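Local coordinates for protein geranyltranstransferase (Legionella pneumophila subsp. pneumophila, PDB 3LOM) that probably makes farnesyl diphosphate, and perhaps geranylgeranyl diphosphate, by magnesium-dependent head-to-tail condensation of isoprenoid diphosphates, at residues Met199-Gln204 and Gln210-Leu215; Pro93-Asp98 and Leu166-Leu171; Ser40-Ala45 and Asp121-Leu126; Asp230-Leu235 and Gln265-Ile270. All blocks are in the same frame, centred on the assembly; numbering follows the deposited sequence.

Contact 1 (Met199-Gln204 and Gln210-Leu215); sequences MVLAAQ and QIKSAL
L201 reaches across the connected ends of a helical hairpin to K212 and L215. The two arms are helices 178-201 and 209-236, neighbours in the all-helical isoprenoid synthase fold. L201 closes the first arm, and a type I turn from L201 to Q204 starts the connection to the second. A203 N bonds to V200 O, just ahead of the turn; the bond from Q204 N to L201 O, within the turn, is weak.

From CB outward, L201 heads toward the second helix, and chi1 of -78° puts CG beside the backbone N, from where the fork can reach across. CG already meets CD1 of L215 at 3.9 Å. Of the two methyls, CD1 lies against the backbone of the partner helix, 4.1 Å from K212 CA. CD2 settles between K212 and L215, three residues apart on the partner helix, and touches K212 CG at 4.0 Å. The lysine is fully extended past that point, so its apolar root does the packing while NZ is carried away from the leucines.

Around this spot, V200 leans on L72 and M199 on I75 and L79 of helix 69-91, which ties the end of the first arm to the bundle. The L201-L215 pair is a plain methyl contact, with L215 CD1 coming to 3.8 Å from L201 CD2.

Contact 2 (Pro93-Asp98 and Leu166-Leu171); sequences PAMDND and LDLSEL
This is a small, mainly van der Waals contact at the surface, between M95 and D96 in the loop after helix 69-91 and L168 near the end of helix 160-169. It lies beside the second subunit, whose L118 packs on M95 and whose A114 packs on L168.

The fork of L168 does the work, one methyl to each partner. CD1 rests along the methionine from CB to the sulfur, with M95 CB at 3.9 Å and M95 SD at 3.8 Å, and the two side chains run at about a right angle. Beyond the sulfur the methionine bends away, so its CE plays no part. The other methyl, CD2, comes up to the carboxylate of D96, with OD1 at 3.6 Å, a van der Waals approach.

D96 is held mostly from elsewhere. Its backbone bonds to D90, and OD1 accepts a weak hydrogen bond from Q164 NE2, one turn before L168 on the same helix. Leucine and glutamine therefore border the same oxygen.

D90, D91 and D96 fit the spacing of the first aspartate-rich motif of polyprenyl synthases, with four residues between the aspartate pair and the last aspartate. In relatives this motif binds the magnesium ions that hold the allylic diphosphate, so the arrangement is consistent with the rim of that site.

Contact 3 (Ser40-Ala45 and Asp121-Leu126); sequences SALHYA and DGMQAL
Helices 36-46 and 113-135 come nearest here at L42 and M123, whose CA atoms are 7.8 Å apart; each backbone is helical throughout the contact, and side chains alone bridge the interval.

M123 is the bridging group. Its chain is stretched out, with chi2 at -173° and chi3 at -168°, and so spans from its own helix to the other. L42 runs alongside it in the opposite direction, and one leucine methyl, CD2, serves two points of the methionine: it sits 3.7 Å from M123 CG and 3.8 Å from M123 CE. The tip of the methionine ends on helix 36-46, where CE also meets A45 CB at 3.8 Å. That methyl is thus tucked between a leucine and an alanine three residues further along helix 36-46.

Helix 69-91 covers the neighbourhood, with C84 on M123 and I88 on A45. On helix 113-135, D121 and Q124 face the second subunit: D121 OD2 bonds to H89 ND1 of that subunit, and Q124 NE2 to its D121 O, an exchange returned by the other copy.

The arrangement belongs to the dimer side of the isoprenoid synthase fold, where helix 113-135 meets its mate and helix 36-46 packs on it within the chain.

Contact 4 (Asp230-Leu235 and Gln265-Ile270); sequences DDYLDL and QLEEEI
Y232 of helix 209-236 meets L266, E267 and I270 of helix 263-279, the two short segments running roughly antiparallel (141° between their directions) with axes 10.7 Å apart. Y232 lies inside D230-D231-Y232-L233-D234, which matches the second aspartate-rich motif, DDxxD, of the all-helical polyprenyl synthases; in relatives its aspartates help bind magnesium. Here the CB of D230 points away from helix 263-279 and that of Y232 toward it, so the tyrosine contacts that helix from a different face of helix 209-236 than the one bearing D230.

The polar part is one hydrogen bond, Y232 OH giving its proton to E267 OE2 at 2.8 Å. The oxygen is met on its anti side, 25° out of the carboxylate plane, and the carboxylate stands nearly upright to the ring, at 84°. The glutamate chain is extended beyond CG, which brings the carboxylate alongside the phenol.

The apolar part lies nearer the backbone. With CG opposite the backbone N, the tyrosine reaches across to helix 263-279. L266 CD2 sits at the ring edge near its plane and is 3.7 Å from Y232 CB. I270 CD1 is more distant, 4.4 Å from Y232 CB.

Y236, one turn further along, meets the Y232 ring, and S302 and S305 touch it too. E267 also packs through its own methylene: CG stands obliquely to the ring, 3.7 Å from Y232 CZ.

In the fold
All four contacts belong to one helical domain of the polyprenyl synthase family, and none touches another. Along the chain contacts 2 and 3 alternate their segments, and contacts 1 and 4 follow in series. Contacts 1 and 4 share helix 209-236: contact 1 near its start, contact 4 near its end, their centres about 29 Å apart. The centres of contacts 1 and 2 are about 33 Å apart, as are those of 3 and 4, each pair on opposite sides of the chain's centre. Contact 2 includes the last aspartate of the probable first aspartate-rich motif and contact 4 the probable second; their nearest atoms are about 7 Å apart, probably flanking the active-site mouth. Contacts 2 and 3 both touch the second subunit, so they lie at the subunit interface.

Contact 1 (Met199-Gln204 and Gln210-Leu215)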
loop_
_atom_site.group_PDB
_atom_site.type_symbol
_atom_site.label_atom_id
_atom_site.label_comp_id
_atom_site.label_asym_id
_atom_site.label_seq_id
_atom_site.Cartn_x
_atom_site.Cartn_y
_atom_site.Cartn_z
ATOM N N MET A 199 2.621 17.146 2.945
ATOM C CA MET A 199 3.670 16.362 3.622
ATOM C C MET A 199 4.858 17.254 4.016
ATOM O O MET A 199 5.453 17.064 5.077
ATOM C CB MET A 199 4.132 15.169 2.772
ATOM C CG MET A 199 3.221 13.940 2.854
ATOM S SD MET A 199 3.707 12.529 1.823
ATOM C CE MET A 199 3.540 13.288 0.289
ATOM N N VAL A 200 5.171 18.228 3.158
ATOM C CA VAL A 200 6.191 19.243 3.424
ATOM C C VAL A 200 5.803 20.111 4.635
ATOM O O VAL A 200 6.646 20.401 5.491
ATOM C CB VAL A 200 6.490 20.082 2.128
ATOM C CG1 VAL A 200 6.987 21.486 2.441
ATOM C CG2 VAL A 200 7.503 19.358 1.244
ATOM N N LEU A 201 4.521 20.476 4.721
ATOM C CA LEU A 201 3.991 21.275 5.836
ATOM C C LEU A 201 3.997 20.541 7.175
ATOM O O LEU A 201 4.185 21.160 8.221
ATOM C CB LEU A 201 2.578 21.776 5.525
ATOM C CG LEU A 201 2.490 22.972 4.573
ATOM C CD1 LEU A 201 1.080 23.107 4.024
ATOM C CD2 LEU A 201 2.950 24.275 5.243
ATOM N N ALA A 202 3.812 19.224 7.137
ATOM C CA ALA A 202 3.794 18.418 8.356
ATOM C C ALA A 202 5.193 18.173 8.943
ATOM O O ALA A 202 5.327 17.540 9.993
ATOM C CB ALA A 202 3.057 17.102 8.116
ATOM N N ALA A 203 6.223 18.686 8.268
ATOM C CA ALA A 203 7.598 18.638 8.774
ATOM C C ALA A 203 7.887 19.703 9.839
ATOM O O ALA A 203 8.845 19.569 10.605
ATOM C CB ALA A 203 8.586 18.758 7.636
ATOM N N GLN A 204 7.064 20.753 9.888
ATOM C CA GLN A 204 7.260 21.847 10.849
ATOM C C GLN A 204 6.193 21.862 11.943
ATOM O O GLN A 204 5.053 21.444 11.724
ATOM C CB GLN A 204 7.304 23.212 10.150
ATOM C CG GLN A 204 7.915 23.225 8.753
ATOM C CD GLN A 204 9.434 23.204 8.747
ATOM O OE1 GLN A 204 10.060 22.171 8.996
ATOM N NE2 GLN A 204 10.036 24.346 8.433
ATOM N N GLN A 210 -1.042 31.583 7.046
ATOM C CA GLN A 210 -0.988 32.363 5.814
ATOM C C GLN A 210 -0.054 31.693 4.816
ATOM O O GLN A 210 -0.219 31.842 3.603
ATOM C CB GLN A 210 -0.522 33.797 6.101
ATOM C CG GLN A 210 -1.559 34.689 6.804
ATOM C CD GLN A 210 -1.780 34.339 8.280
ATOM O OE1 GLN A 210 -2.912 34.121 8.713
ATOM N NE2 GLN A 210 -0.694 34.274 9.049
ATOM N N ILE A 211 0.932 30.970 5.346
ATOM C CA ILE A 211 1.844 30.163 4.537
ATOM C C ILE A 211 1.132 28.893 4.058
ATOM O O ILE A 211 1.124 28.608 2.857
ATOM C CB ILE A 211 3.169 29.825 5.306
ATOM C CG1 ILE A 211 4.012 31.087 5.567
ATOM C CG2 ILE A 211 3.998 28.780 4.565
ATOM C CD1 ILE A 211 4.322 31.951 4.339
ATOM N N LYS A 212 0.531 28.162 5.003
ATOM C CA LYS A 212 -0.265 26.958 4.733
ATOM C C LYS A 212 -1.270 27.161 3.605
ATOM O O LYS A 212 -1.266 26.422 2.622
ATOM C CB LYS A 212 -1.010 26.506 5.995
ATOM C CG LYS A 212 -0.123 25.947 7.105
ATOM C CD LYS A 212 -0.966 25.493 8.289
ATOM C CE LYS A 212 -0.098 24.977 9.421
ATOM N NZ LYS A 212 -0.913 24.487 10.570
ATOM N N SER A 213 -2.098 28.192 3.745
ATOM C CA SER A 213 -3.123 28.536 2.760
ATOM C C SER A 213 -2.566 28.936 1.390
ATOM O O SER A 213 -3.227 28.733 0.369
ATOM C CB SER A 213 -4.016 29.653 3.305
ATOM O OG SER A 213 -4.589 30.405 2.251
ATOM N N ALA A 214 -1.365 29.510 1.373
ATOM C CA ALA A 214 -0.719 29.921 0.126
ATOM C C ALA A 214 -0.207 28.723 -0.678
ATOM O O ALA A 214 -0.251 28.731 -1.911
ATOM C CB ALA A 214 0.410 30.912 0.397
ATOM N N LEU A 215 0.280 27.699 0.022
ATOM C CA LEU A 215 0.743 26.476 -0.635
ATOM C C LEU A 215 -0.456 25.681 -1.152
ATOM O O LEU A 215 -0.500 25.307 -2.332
ATOM C CB LEU A 215 1.603 25.628 0.310
ATOM C CG LEU A 215 2.993 26.166 0.686
ATOM C CD1 LEU A 215 3.662 25.253 1.693
ATOM C CD2 LEU A 215 3.894 26.353 -0.536
#

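Contact 2 (Pro93-Asp98 and Leu166-Leu171)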
loop_
_atom_site.group_PDB
_atom_site.type_symbol
_atom_site.label_atom_id
_atom_site.label_comp_id
_atom_site.label_asym_id
_atom_site.label_seq_id
_atom_site.Cartn_x
_atom_site.Cartn_y
_atom_site.Cartn_z
ATOM N N PRO A 93 -4.414 -3.962 -18.688
ATOM C CA PRO A 93 -5.546 -4.131 -19.621
ATOM C C PRO A 93 -6.942 -4.025 -19.003
ATOM O O PRO A 93 -7.886 -3.649 -19.699
ATOM C CB PRO A 93 -5.321 -5.539 -20.203
ATOM C CG PRO A 93 -3.848 -5.719 -20.139
ATOM C CD PRO A 93 -3.453 -5.079 -18.824
ATOM N N ALA A 94 -7.056 -4.343 -17.713
ATOM C CA ALA A 94 -8.306 -4.188 -16.957
ATOM C C ALA A 94 -8.715 -2.730 -16.763
ATOM O O ALA A 94 -9.883 -2.446 -16.496
ATOM C CB ALA A 94 -8.184 -4.857 -15.605
ATOM N N MET A 95 -7.751 -1.816 -16.876
ATOM C CA MET A 95 -8.007 -0.399 -16.652
ATOM C C MET A 95 -7.768 0.466 -17.890
ATOM O O MET A 95 -8.569 0.424 -18.819
ATOM C CB MET A 95 -7.225 0.101 -15.434
ATOM C CG MET A 95 -7.649 -0.592 -14.139
ATOM S SD MET A 95 -7.416 0.422 -12.679
ATOM C CE MET A 95 -7.051 -0.886 -11.576
ATOM N N ASP A 96 -6.694 1.252 -17.921
ATOM C CA ASP A 96 -6.461 2.139 -19.074
ATOM C C ASP A 96 -5.950 1.407 -20.317
ATOM O O ASP A 96 -6.038 1.959 -21.408
ATOM C CB ASP A 96 -5.525 3.306 -18.737
ATOM C CG ASP A 96 -6.028 4.168 -17.587
ATOM O OD1 ASP A 96 -7.250 4.198 -17.332
ATOM O OD2 ASP A 96 -5.184 4.834 -16.939
ATOM N N ASN A 97 -5.425 0.186 -20.141
ATOM C CA ASN A 97 -4.939 -0.675 -21.246
ATOM C C ASN A 97 -3.867 0.006 -22.123
ATOM O O ASN A 97 -4.018 0.143 -23.346
ATOM C CB ASN A 97 -6.128 -1.228 -22.068
ATOM C CG ASN A 97 -5.721 -2.291 -23.098
ATOM O OD1 ASN A 97 -6.239 -2.297 -24.213
ATOM N ND2 ASN A 97 -4.812 -3.186 -22.731
ATOM N N ASP A 98 -2.791 0.455 -21.481
ATOM C CA ASP A 98 -1.706 1.127 -22.192
ATOM C C ASP A 98 -0.549 0.172 -22.501
ATOM O O ASP A 98 0.089 -0.364 -21.591
ATOM C CB ASP A 98 -1.228 2.354 -21.410
ATOM C CG ASP A 98 -2.295 3.434 -21.317
ATOM O OD1 ASP A 98 -3.097 3.558 -22.265
ATOM O OD2 ASP A 98 -2.341 4.156 -20.299
ATOM N N LEU A 166 -13.982 5.794 -10.284
ATOM C CA LEU A 166 -15.012 6.666 -10.859
ATOM C C LEU A 166 -14.594 7.214 -12.220
ATOM O O LEU A 166 -15.447 7.468 -13.073
ATOM C CB LEU A 166 -15.386 7.811 -9.906
ATOM C CG LEU A 166 -16.214 7.459 -8.667
ATOM C CD1 LEU A 166 -16.170 8.589 -7.661
ATOM C CD2 LEU A 166 -17.656 7.111 -9.016
ATOM N N ASP A 167 -13.285 7.385 -12.422
ATOM C CA ASP A 167 -12.751 7.783 -13.726
ATOM C C ASP A 167 -13.067 6.722 -14.788
ATOM O O ASP A 167 -13.386 7.050 -15.920
ATOM C CB ASP A 167 -11.240 8.020 -13.639
ATOM C CG ASP A 167 -10.662 8.644 -14.898
ATOM O OD1 ASP A 167 -10.301 9.832 -14.855
ATOM O OD2 ASP A 167 -10.548 7.948 -15.925
ATOM N N LEU A 168 -12.978 5.456 -14.407
ATOM C CA LEU A 168 -13.258 4.369 -15.327
ATOM C C LEU A 168 -14.752 4.136 -15.546
ATOM O O LEU A 168 -15.188 3.991 -16.685
ATOM C CB LEU A 168 -12.577 3.087 -14.853
ATOM C CG LEU A 168 -11.050 3.110 -14.923
ATOM C CD1 LEU A 168 -10.503 1.867 -14.265
ATOM C CD2 LEU A 168 -10.534 3.257 -16.365
ATOM N N SER A 169 -15.532 4.112 -14.467
ATOM C CA SER A 169 -16.961 3.792 -14.572
ATOM C C SER A 169 -17.838 4.936 -15.086
ATOM O O SER A 169 -18.718 4.705 -15.920
ATOM C CB SER A 169 -17.509 3.231 -13.254
ATOM O OG SER A 169 -17.449 4.193 -12.214
ATOM N N GLU A 170 -17.599 6.160 -14.610
ATOM C CA GLU A 170 -18.494 7.287 -14.938
ATOM C C GLU A 170 -18.167 8.029 -16.225
ATOM O O GLU A 170 -19.083 8.447 -16.935
ATOM C CB GLU A 170 -18.603 8.300 -13.789
ATOM C CG GLU A 170 -18.959 7.709 -12.442
ATOM C CD GLU A 170 -20.106 6.718 -12.511
ATOM O OE1 GLU A 170 -19.882 5.531 -12.179
ATOM O OE2 GLU A 170 -21.223 7.122 -12.901
ATOM N N LEU A 171 -16.879 8.199 -16.527
ATOM C CA LEU A 171 -16.447 9.003 -17.685
ATOM C C LEU A 171 -16.802 8.384 -19.036
ATOM O O LEU A 171 -16.780 9.073 -20.060
ATOM C CB LEU A 171 -14.948 9.316 -17.617
ATOM C CG LEU A 171 -14.461 10.690 -17.131
ATOM C CD1 LEU A 171 -15.151 11.156 -15.855
ATOM C CD2 LEU A 171 -12.948 10.684 -16.944
#

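Contact 3 (Ser40-Ala45 and Asp121-Leu126)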
loop_
_atom_site.group_PDB
_atom_site.type_symbol
_atom_site.label_atom_id
_atom_site.label_comp_id
_atom_site.label_asym_id
_atom_site.label_seq_id
_atom_site.Cartn_x
_atom_site.Cartn_y
_atom_site.Cartn_z
ATOM N N SER A 40 14.244 -6.339 -10.767
ATOM C CA SER A 40 14.367 -5.959 -12.167
ATOM C C SER A 40 13.214 -5.054 -12.614
ATOM O O SER A 40 13.440 -4.022 -13.252
ATOM C CB SER A 40 14.477 -7.189 -13.069
ATOM O OG SER A 40 14.569 -6.800 -14.430
ATOM N N ALA A 41 11.984 -5.435 -12.283
ATOM C CA ALA A 41 10.819 -4.655 -12.711
ATOM C C ALA A 41 10.666 -3.332 -11.975
ATOM O O ALA A 41 10.307 -2.326 -12.588
ATOM C CB ALA A 41 9.563 -5.468 -12.629
ATOM N N LEU A 42 10.968 -3.330 -10.678
ATOM C CA LEU A 42 11.111 -2.080 -9.913
ATOM C C LEU A 42 11.991 -1.054 -10.616
ATOM O O LEU A 42 11.589 0.092 -10.801
ATOM C CB LEU A 42 11.709 -2.357 -8.530
ATOM C CG LEU A 42 10.773 -2.770 -7.397
ATOM C CD1 LEU A 42 11.570 -3.380 -6.267
ATOM C CD2 LEU A 42 10.009 -1.563 -6.899
ATOM N N HIS A 43 13.193 -1.478 -11.003
ATOM C CA HIS A 43 14.155 -0.606 -11.665
ATOM C C HIS A 43 13.701 -0.188 -13.056
ATOM O O HIS A 43 13.958 0.934 -13.474
ATOM C CB HIS A 43 15.535 -1.270 -11.710
ATOM C CG HIS A 43 16.259 -1.228 -10.401
ATOM N ND1 HIS A 43 16.258 -2.279 -9.509
ATOM C CD2 HIS A 43 16.985 -0.245 -9.820
ATOM C CE1 HIS A 43 16.964 -1.949 -8.441
ATOM N NE2 HIS A 43 17.418 -0.719 -8.605
ATOM N N TYR A 44 13.021 -1.085 -13.766
ATOM C CA TYR A 44 12.470 -0.758 -15.084
ATOM C C TYR A 44 11.404 0.335 -14.997
ATOM O O TYR A 44 11.381 1.278 -15.801
ATOM C CB TYR A 44 11.878 -1.996 -15.760
ATOM C CG TYR A 44 11.293 -1.700 -17.127
ATOM C CD1 TYR A 44 12.121 -1.565 -18.240
ATOM C CD2 TYR A 44 9.912 -1.544 -17.307
ATOM C CE1 TYR A 44 11.603 -1.283 -19.492
ATOM C CE2 TYR A 44 9.379 -1.250 -18.564
ATOM C CZ TYR A 44 10.237 -1.125 -19.650
ATOM O OH TYR A 44 9.744 -0.849 -20.899
ATOM N N ALA A 45 10.519 0.189 -14.018
ATOM C CA ALA A 45 9.389 1.093 -13.866
ATOM C C ALA A 45 9.795 2.466 -13.330
ATOM O O ALA A 45 9.322 3.484 -13.828
ATOM C CB ALA A 45 8.338 0.460 -12.983
ATOM N N ASP A 121 2.038 -3.303 -6.156
ATOM C CA ASP A 121 1.745 -3.632 -4.757
ATOM C C ASP A 121 2.919 -3.371 -3.824
ATOM O O ASP A 121 2.738 -2.802 -2.755
ATOM C CB ASP A 121 1.321 -5.095 -4.624
ATOM C CG ASP A 121 -0.078 -5.344 -5.124
ATOM O OD1 ASP A 121 -0.743 -4.376 -5.554
ATOM O OD2 ASP A 121 -0.513 -6.515 -5.085
ATOM N N GLY A 122 4.118 -3.798 -4.231
ATOM C CA GLY A 122 5.332 -3.595 -3.438
ATOM C C GLY A 122 5.792 -2.151 -3.348
ATOM O O GLY A 122 6.294 -1.730 -2.304
ATOM N N MET A 123 5.630 -1.392 -4.437
ATOM C CA MET A 123 5.953 0.040 -4.437
ATOM C C MET A 123 5.103 0.804 -3.422
ATOM O O MET A 123 5.636 1.635 -2.677
ATOM C CB MET A 123 5.794 0.671 -5.825
ATOM C CG MET A 123 6.969 0.486 -6.764
ATOM S SD MET A 123 6.785 1.426 -8.292
ATOM C CE MET A 123 8.101 0.688 -9.240
ATOM N N GLN A 124 3.796 0.512 -3.386
ATOM C CA GLN A 124 2.893 1.141 -2.418
ATOM C C GLN A 124 3.397 0.925 -1.001
ATOM O O GLN A 124 3.541 1.888 -0.246
ATOM C CB GLN A 124 1.429 0.666 -2.557
ATOM C CG GLN A 124 0.547 1.092 -1.351
ATOM C CD GLN A 124 -0.953 1.171 -1.623
ATOM O OE1 GLN A 124 -1.608 2.120 -1.180
ATOM N NE2 GLN A 124 -1.507 0.176 -2.328
ATOM N N ALA A 125 3.685 -0.332 -0.661
ATOM C CA ALA A 125 4.272 -0.667 0.631
ATOM C C ALA A 125 5.645 -0.009 0.857
ATOM O O ALA A 125 5.940 0.414 1.978
ATOM C CB ALA A 125 4.366 -2.168 0.798
ATOM N N LEU A 126 6.464 0.089 -0.197
ATOM C CA LEU A 126 7.818 0.651 -0.059
ATOM C C LEU A 126 7.799 2.124 0.326
ATOM O O LEU A 126 8.534 2.533 1.228
ATOM C CB LEU A 126 8.690 0.433 -1.308
ATOM C CG LEU A 126 10.161 0.884 -1.154
ATOM C CD1 LEU A 126 10.870 0.166 0.001
ATOM C CD2 LEU A 126 10.967 0.765 -2.447
#

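Contact 4 (Asp230-Leu235 and Gln265-Ile270)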
loop_
_atom_site.group_PDB
_atom_site.type_symbol
_atom_site.label_atom_id
_atom_site.label_comp_id
_atom_site.label_asym_id
_atom_site.label_seq_id
_atom_site.Cartn_x
_atom_site.Cartn_y
_atom_site.Cartn_z
ATOM N N ASP A 230 -3.876 18.483 -20.122
ATOM C CA ASP A 230 -3.875 17.134 -20.703
ATOM C C ASP A 230 -5.051 16.903 -21.645
ATOM O O ASP A 230 -4.871 16.355 -22.729
ATOM C CB ASP A 230 -3.837 16.062 -19.607
ATOM C CG ASP A 230 -2.499 16.015 -18.882
ATOM O OD1 ASP A 230 -2.401 15.323 -17.844
ATOM O OD2 ASP A 230 -1.546 16.680 -19.343
ATOM N N ASP A 231 -6.239 17.349 -21.238
ATOM C CA ASP A 231 -7.439 17.270 -22.079
ATOM C C ASP A 231 -7.359 18.213 -23.282
ATOM O O ASP A 231 -7.833 17.879 -24.371
ATOM C CB ASP A 231 -8.697 17.556 -21.253
ATOM C CG ASP A 231 -8.972 16.482 -20.205
ATOM O OD1 ASP A 231 -8.274 15.442 -20.190
ATOM O OD2 ASP A 231 -9.901 16.675 -19.395
ATOM N N TYR A 232 -6.739 19.376 -23.074
ATOM C CA TYR A 232 -6.512 20.365 -24.128
ATOM C C TYR A 232 -5.524 19.860 -25.174
ATOM O O TYR A 232 -5.716 20.082 -26.370
ATOM C CB TYR A 232 -6.008 21.683 -23.522
ATOM C CG TYR A 232 -5.704 22.780 -24.526
ATOM C CD1 TYR A 232 -6.730 23.449 -25.195
ATOM C CD2 TYR A 232 -4.388 23.162 -24.791
ATOM C CE1 TYR A 232 -6.452 24.458 -26.114
ATOM C CE2 TYR A 232 -4.100 24.169 -25.706
ATOM C CZ TYR A 232 -5.134 24.813 -26.361
ATOM O OH TYR A 232 -4.850 25.811 -27.264
ATOM N N LEU A 233 -4.473 19.189 -24.707
ATOM C CA LEU A 233 -3.409 18.678 -25.570
ATOM C C LEU A 233 -3.905 17.580 -26.510
ATOM O O LEU A 233 -4.024 17.816 -27.711
ATOM C CB LEU A 233 -2.210 18.200 -24.738
ATOM C CG LEU A 233 -0.999 19.115 -24.480
ATOM C CD1 LEU A 233 -1.347 20.590 -24.272
ATOM C CD2 LEU A 233 -0.184 18.584 -23.302
ATOM N N ASP A 234 -4.248 16.410 -25.964
ATOM C CA ASP A 234 -4.621 15.251 -26.794
ATOM C C ASP A 234 -5.971 15.333 -27.536
ATOM O O ASP A 234 -6.452 14.328 -28.064
ATOM C CB ASP A 234 -4.456 13.913 -26.037
ATOM C CG ASP A 234 -5.282 13.832 -24.758
ATOM O OD1 ASP A 234 -6.523 13.974 -24.811
ATOM O OD2 ASP A 234 -4.679 13.584 -23.694
ATOM N N LEU A 235 -6.570 16.521 -27.580
ATOM C CA LEU A 235 -7.649 16.789 -28.527
ATOM C C LEU A 235 -7.165 17.709 -29.648
ATOM O O LEU A 235 -7.381 17.419 -30.826
ATOM C CB LEU A 235 -8.897 17.365 -27.839
ATOM C CG LEU A 235 -10.198 17.322 -28.667
ATOM C CD1 LEU A 235 -11.378 16.870 -27.833
ATOM C CD2 LEU A 235 -10.522 18.649 -29.349
ATOM N N GLN A 265 -12.505 28.809 -24.433
ATOM C CA GLN A 265 -12.901 28.710 -23.027
ATOM C C GLN A 265 -11.870 27.938 -22.222
ATOM O O GLN A 265 -11.499 28.358 -21.121
ATOM C CB GLN A 265 -14.256 28.014 -22.890
ATOM C CG GLN A 265 -15.458 28.861 -23.261
ATOM C CD GLN A 265 -16.733 28.052 -23.267
ATOM O OE1 GLN A 265 -16.950 27.219 -24.148
ATOM N NE2 GLN A 265 -17.587 28.285 -22.277
ATOM N N LEU A 266 -11.421 26.812 -22.776
ATOM C CA LEU A 266 -10.428 25.975 -22.120
ATOM C C LEU A 266 -9.117 26.730 -21.978
ATOM O O LEU A 266 -8.543 26.746 -20.893
ATOM C CB LEU A 266 -10.231 24.647 -22.862
ATOM C CG LEU A 266 -9.337 23.554 -22.253
ATOM C CD1 LEU A 266 -9.453 23.419 -20.731
ATOM C CD2 LEU A 266 -9.654 22.236 -22.919
ATOM N N GLU A 267 -8.686 27.377 -23.066
ATOM C CA GLU A 267 -7.486 28.223 -23.090
ATOM C C GLU A 267 -7.471 29.270 -21.983
ATOM O O GLU A 267 -6.441 29.481 -21.338
ATOM C CB GLU A 267 -7.351 28.922 -24.443
ATOM C CG GLU A 267 -6.642 28.103 -25.509
ATOM C CD GLU A 267 -6.864 28.639 -26.917
ATOM O OE1 GLU A 267 -7.203 29.836 -27.064
ATOM O OE2 GLU A 267 -6.698 27.858 -27.879
ATOM N N GLU A 268 -8.616 29.915 -21.762
ATOM C CA GLU A 268 -8.733 30.904 -20.698
ATOM C C GLU A 268 -8.780 30.250 -19.321
ATOM O O GLU A 268 -8.179 30.767 -18.382
ATOM C CB GLU A 268 -9.935 31.829 -20.921
ATOM C CG GLU A 268 -9.954 33.080 -20.027
ATOM C CD GLU A 268 -8.811 34.051 -20.309
ATOM O OE1 GLU A 268 -8.343 34.122 -21.464
ATOM O OE2 GLU A 268 -8.381 34.753 -19.369
ATOM N N GLU A 269 -9.468 29.111 -19.211
ATOM C CA GLU A 269 -9.472 28.324 -17.970
ATOM C C GLU A 269 -8.050 27.939 -17.552
ATOM O O GLU A 269 -7.696 28.092 -16.379
ATOM C CB GLU A 269 -10.357 27.078 -18.095
ATOM C CG GLU A 269 -11.848 27.333 -17.906
ATOM C CD GLU A 269 -12.317 27.206 -16.457
ATOM O OE1 GLU A 269 -11.498 26.904 -15.563
ATOM O OE2 GLU A 269 -13.522 27.413 -16.207
ATOM N N ILE A 270 -7.248 27.467 -18.518
ATOM C CA ILE A 270 -5.804 27.243 -18.328
ATOM C C ILE A 270 -5.137 28.508 -17.775
ATOM O O ILE A 270 -4.473 28.465 -16.737
ATOM C CB ILE A 270 -5.051 26.868 -19.654
ATOM C CG1 ILE A 270 -5.790 25.804 -20.482
ATOM C CG2 ILE A 270 -3.598 26.466 -19.377
ATOM C CD1 ILE A 270 -5.536 24.370 -20.111
#